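Local coordinates for kelch repeat and BTB domain-containing protein A55 (Vaccinia virus WR, PDB 6I2M) that probably acts as a substrate-specific adapter of CUL3-containing E3 ubiquitin ligases, steering host proteins to ubiquitination and proteasomal degradation, at residues Ile114-Tyr127 with Lys137-Asn149. Residues are numbered along the deposited sequence; the frame is centred on the assembly and turned at random.
Sequences ILKNLCSKNCIDFY and KIESASFNTILQN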
# COMPACT_ATOMS: atom_id res chain seq x y z
N ILE A 114 3.01 22.59 10.96
CA ILE A 114 2.60 23.74 11.77
C ILE A 114 3.72 24.16 12.73
O ILE A 114 4.05 25.34 12.79
CB ILE A 114 1.22 23.50 12.46
CG1 ILE A 114 0.07 23.48 11.41
CG2 ILE A 114 0.92 24.53 13.57
CD1 ILE A 114 -1.20 22.71 11.81
N LEU A 115 4.33 23.18 13.43
CA LEU A 115 5.44 23.40 14.38
C LEU A 115 6.71 23.90 13.69
O LEU A 115 7.43 24.73 14.26
CB LEU A 115 5.74 22.12 15.18
CG LEU A 115 4.71 21.68 16.22
CD1 LEU A 115 4.76 20.18 16.45
CD2 LEU A 115 4.90 22.42 17.53
N LYS A 116 6.99 23.41 12.46
CA LYS A 116 8.15 23.78 11.64
C LYS A 116 8.01 25.21 11.09
O LYS A 116 8.95 25.99 11.19
CB LYS A 116 8.34 22.76 10.49
CG LYS A 116 9.50 23.04 9.54
CD LYS A 116 9.38 22.21 8.28
CE LYS A 116 10.37 22.61 7.22
NZ LYS A 116 10.18 21.84 5.96
N ASN A 117 6.83 25.52 10.52
CA ASN A 117 6.54 26.83 9.91
C ASN A 117 5.85 27.81 10.88
O ASN A 117 5.18 28.74 10.43
CB ASN A 117 5.74 26.65 8.62
CG ASN A 117 6.47 25.87 7.55
OD1 ASN A 117 7.30 26.41 6.81
ND2 ASN A 117 6.17 24.59 7.43
N LEU A 118 6.04 27.63 12.20
CA LEU A 118 5.45 28.51 13.22
C LEU A 118 6.21 29.84 13.32
O LEU A 118 7.10 30.00 14.16
CB LEU A 118 5.32 27.79 14.58
CG LEU A 118 4.32 28.36 15.60
CD1 LEU A 118 2.88 28.26 15.10
CD2 LEU A 118 4.43 27.64 16.92
N CYS A 119 5.86 30.78 12.42
CA CYS A 119 6.45 32.12 12.33
C CYS A 119 5.73 33.09 13.28
O CYS A 119 4.76 32.70 13.93
CB CYS A 119 6.42 32.62 10.89
SG CYS A 119 7.25 31.53 9.70
N SER A 120 6.21 34.35 13.34
CA SER A 120 5.60 35.41 14.15
C SER A 120 4.22 35.80 13.59
O SER A 120 3.31 36.08 14.36
CB SER A 120 6.52 36.62 14.23
OG SER A 120 6.85 37.11 12.94
N LYS A 121 4.08 35.79 12.26
CA LYS A 121 2.84 36.11 11.55
C LYS A 121 1.80 34.97 11.61
O LYS A 121 0.61 35.22 11.37
CB LYS A 121 3.13 36.52 10.09
CG LYS A 121 3.92 35.49 9.28
CD LYS A 121 4.67 36.13 8.12
CE LYS A 121 5.66 35.19 7.47
NZ LYS A 121 6.87 34.98 8.32
N ASN A 122 2.24 33.74 11.93
CA ASN A 122 1.40 32.55 12.01
C ASN A 122 0.91 32.21 13.42
O ASN A 122 -0.29 31.96 13.60
CB ASN A 122 2.11 31.33 11.40
CG ASN A 122 2.47 31.47 9.93
OD1 ASN A 122 1.74 32.06 9.13
ND2 ASN A 122 3.60 30.90 9.55
N CYS A 123 1.82 32.21 14.42
CA CYS A 123 1.59 31.87 15.83
C CYS A 123 0.35 32.54 16.45
O CYS A 123 -0.35 31.89 17.23
CB CYS A 123 2.83 32.16 16.67
SG CYS A 123 3.28 33.92 16.77
N ILE A 124 0.11 33.81 16.11
CA ILE A 124 -1.02 34.62 16.58
C ILE A 124 -2.38 33.99 16.16
O ILE A 124 -3.33 34.02 16.95
CB ILE A 124 -0.84 36.11 16.14
CG1 ILE A 124 -1.89 37.04 16.80
CG2 ILE A 124 -0.79 36.30 14.62
CD1 ILE A 124 -1.34 38.36 17.28
N ASP A 125 -2.43 33.37 14.96
CA ASP A 125 -3.62 32.72 14.42
C ASP A 125 -3.76 31.27 14.91
O ASP A 125 -4.88 30.83 15.18
CB ASP A 125 -3.60 32.78 12.88
CG ASP A 125 -4.82 32.19 12.19
OD1 ASP A 125 -5.95 32.49 12.61
OD2 ASP A 125 -4.63 31.44 11.20
N PHE A 126 -2.63 30.53 15.03
CA PHE A 126 -2.61 29.14 15.46
C PHE A 126 -2.95 28.93 16.95
O PHE A 126 -3.35 27.82 17.32
CB PHE A 126 -1.28 28.46 15.11
CG PHE A 126 -1.16 28.08 13.65
CD1 PHE A 126 -1.86 27.00 13.13
CD2 PHE A 126 -0.33 28.80 12.80
CE1 PHE A 126 -1.75 26.66 11.78
CE2 PHE A 126 -0.22 28.46 11.45
CZ PHE A 126 -0.93 27.39 10.95
N TYR A 127 -2.82 29.98 17.78
CA TYR A 127 -3.15 29.91 19.21
C TYR A 127 -4.66 29.88 19.43
O TYR A 127 -5.14 29.02 20.18
CB TYR A 127 -2.49 31.06 20.00
CG TYR A 127 -2.95 31.18 21.44
CD1 TYR A 127 -2.43 30.36 22.43
CD2 TYR A 127 -3.91 32.12 21.81
CE1 TYR A 127 -2.86 30.45 23.76
CE2 TYR A 127 -4.35 32.22 23.13
CZ TYR A 127 -3.82 31.39 24.10
OH TYR A 127 -4.24 31.50 25.40
N LYS A 137 -0.84 20.66 22.42
CA LYS A 137 0.50 20.55 21.82
C LYS A 137 0.85 21.84 21.07
O LYS A 137 1.90 22.43 21.33
CB LYS A 137 0.57 19.33 20.90
CG LYS A 137 1.98 18.97 20.45
CD LYS A 137 1.97 17.84 19.43
CE LYS A 137 3.36 17.51 18.95
NZ LYS A 137 3.34 16.42 17.93
N ILE A 138 -0.03 22.27 20.15
CA ILE A 138 0.14 23.49 19.36
C ILE A 138 -0.19 24.73 20.21
O ILE A 138 0.46 25.76 20.05
CB ILE A 138 -0.62 23.41 17.99
CG1 ILE A 138 -0.01 22.29 17.11
CG2 ILE A 138 -0.62 24.76 17.24
CD1 ILE A 138 -0.90 21.76 16.00
N GLU A 139 -1.16 24.61 21.16
CA GLU A 139 -1.58 25.69 22.07
C GLU A 139 -0.42 26.22 22.92
O GLU A 139 -0.33 27.43 23.12
CB GLU A 139 -2.73 25.23 22.97
CG GLU A 139 -3.78 26.31 23.21
CD GLU A 139 -3.69 27.09 24.51
OE1 GLU A 139 -2.64 27.02 25.19
OE2 GLU A 139 -4.68 27.77 24.85
N SER A 140 0.47 25.32 23.39
CA SER A 140 1.64 25.67 24.19
C SER A 140 2.75 26.26 23.31
O SER A 140 3.40 27.23 23.72
CB SER A 140 2.16 24.46 24.95
OG SER A 140 1.19 23.96 25.86
N ALA A 141 2.96 25.69 22.10
CA ALA A 141 3.98 26.11 21.14
C ALA A 141 3.70 27.49 20.53
O ALA A 141 4.63 28.29 20.39
CB ALA A 141 4.12 25.07 20.04
N SER A 142 2.42 27.77 20.19
CA SER A 142 1.98 29.05 19.63
C SER A 142 2.05 30.14 20.69
O SER A 142 2.35 31.28 20.37
CB SER A 142 0.56 28.94 19.08
OG SER A 142 0.48 27.98 18.05
N PHE A 143 1.79 29.77 21.97
CA PHE A 143 1.85 30.65 23.13
C PHE A 143 3.30 31.10 23.36
O PHE A 143 3.52 32.29 23.60
CB PHE A 143 1.31 29.92 24.38
CG PHE A 143 1.20 30.74 25.64
CD1 PHE A 143 0.09 31.54 25.87
CD2 PHE A 143 2.18 30.67 26.62
CE1 PHE A 143 -0.02 32.28 27.05
CE2 PHE A 143 2.07 31.42 27.79
CZ PHE A 143 0.97 32.22 28.00
N ASN A 144 4.27 30.17 23.25
CA ASN A 144 5.70 30.44 23.41
C ASN A 144 6.22 31.34 22.29
O ASN A 144 7.05 32.21 22.55
CB ASN A 144 6.50 29.13 23.48
CG ASN A 144 6.24 28.27 24.69
OD1 ASN A 144 6.07 28.75 25.82
ND2 ASN A 144 6.20 26.96 24.48
N THR A 145 5.73 31.13 21.05
CA THR A 145 6.11 31.91 19.87
C THR A 145 5.48 33.32 19.91
O THR A 145 6.06 34.25 19.36
CB THR A 145 5.84 31.11 18.58
OG1 THR A 145 6.26 29.76 18.76
CG2 THR A 145 6.56 31.69 17.36
N ILE A 146 4.32 33.47 20.60
CA ILE A 146 3.66 34.77 20.79
C ILE A 146 4.46 35.58 21.81
O ILE A 146 4.75 36.75 21.57
CB ILE A 146 2.15 34.61 21.17
CG1 ILE A 146 1.30 34.42 19.90
CG2 ILE A 146 1.61 35.79 22.01
CD1 ILE A 146 -0.04 33.76 20.13
N LEU A 147 4.85 34.93 22.93
CA LEU A 147 5.62 35.52 24.03
C LEU A 147 7.02 35.99 23.62
O LEU A 147 7.50 36.97 24.17
CB LEU A 147 5.68 34.53 25.21
CG LEU A 147 4.74 34.80 26.40
CD1 LEU A 147 3.28 34.58 26.04
CD2 LEU A 147 5.09 33.92 27.58
N GLN A 148 7.66 35.30 22.64
CA GLN A 148 8.99 35.67 22.14
C GLN A 148 8.94 36.77 21.04
O GLN A 148 9.98 37.31 20.68
CB GLN A 148 9.80 34.44 21.69
CG GLN A 148 9.29 33.72 20.44
CD GLN A 148 10.01 32.42 20.18
OE1 GLN A 148 10.08 31.52 21.03
NE2 GLN A 148 10.54 32.27 18.97
N ASN A 149 7.73 37.10 20.55
CA ASN A 149 7.49 38.12 19.52
C ASN A 149 6.36 39.09 19.93
O ASN A 149 5.75 39.73 19.07
CB ASN A 149 7.18 37.45 18.17
CG ASN A 149 8.30 36.62 17.60
OD1 ASN A 149 9.37 37.12 17.22
ND2 ASN A 149 8.09 35.31 17.52
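C123 and S142 bring the backbones of helices 120-127 and 137-147 closest, CA to CA 4.7 Å, where the two axes pass 8.4 Å apart and run 136° from parallel. The small S142 is consistent with so close an approach: its CB rests on C123 O, while its OG turns back along its own helix to donate to I138 O from above the carbonyl plane. One turn on, T145 OG1 bonds A141 O (2.7 Å), tilted from the carbonyl plane on the face opposite T145 N. With these hydroxyls occupied at home, T145 offers carbon to C123 CB, and L118 lays CD2 over T145 OG1 (3.4 Å) and A141 O. C123 SG lies against I146 CG1 at 3.7 Å.

Y127 is a knob in the hole formed by E139, S142, F143 and I146. CG anti to the backbone N (chi1 171°) carries its ring across helix 137-147, beside E139 and F143; I146 CD1 meets CB at 3.6 Å, and CE1 approaches the edge of the F143 ring. E139 OE2 comes to 3.4 Å from Y127 CE1, obliquely to the ring, with the carboxylate and ring planes 45° apart. E139 OE1 is salt-bridged to K169 of helix 164-171, which also makes a cation-pi contact with F143. Beyond the bend before helix 120-127, I114 CG2 touches I138 CG2 and covers one face of the F126 ring, and L115 CD2 meets A141 CB.

No hydrogen bond crosses between the segments; van der Waals packing, largely apolar but with carbon also set against backbone oxygens and the E139 carboxylate, joins the end of helix 104-116 to helices 120-127 and 137-147, in the BACK part of the chain.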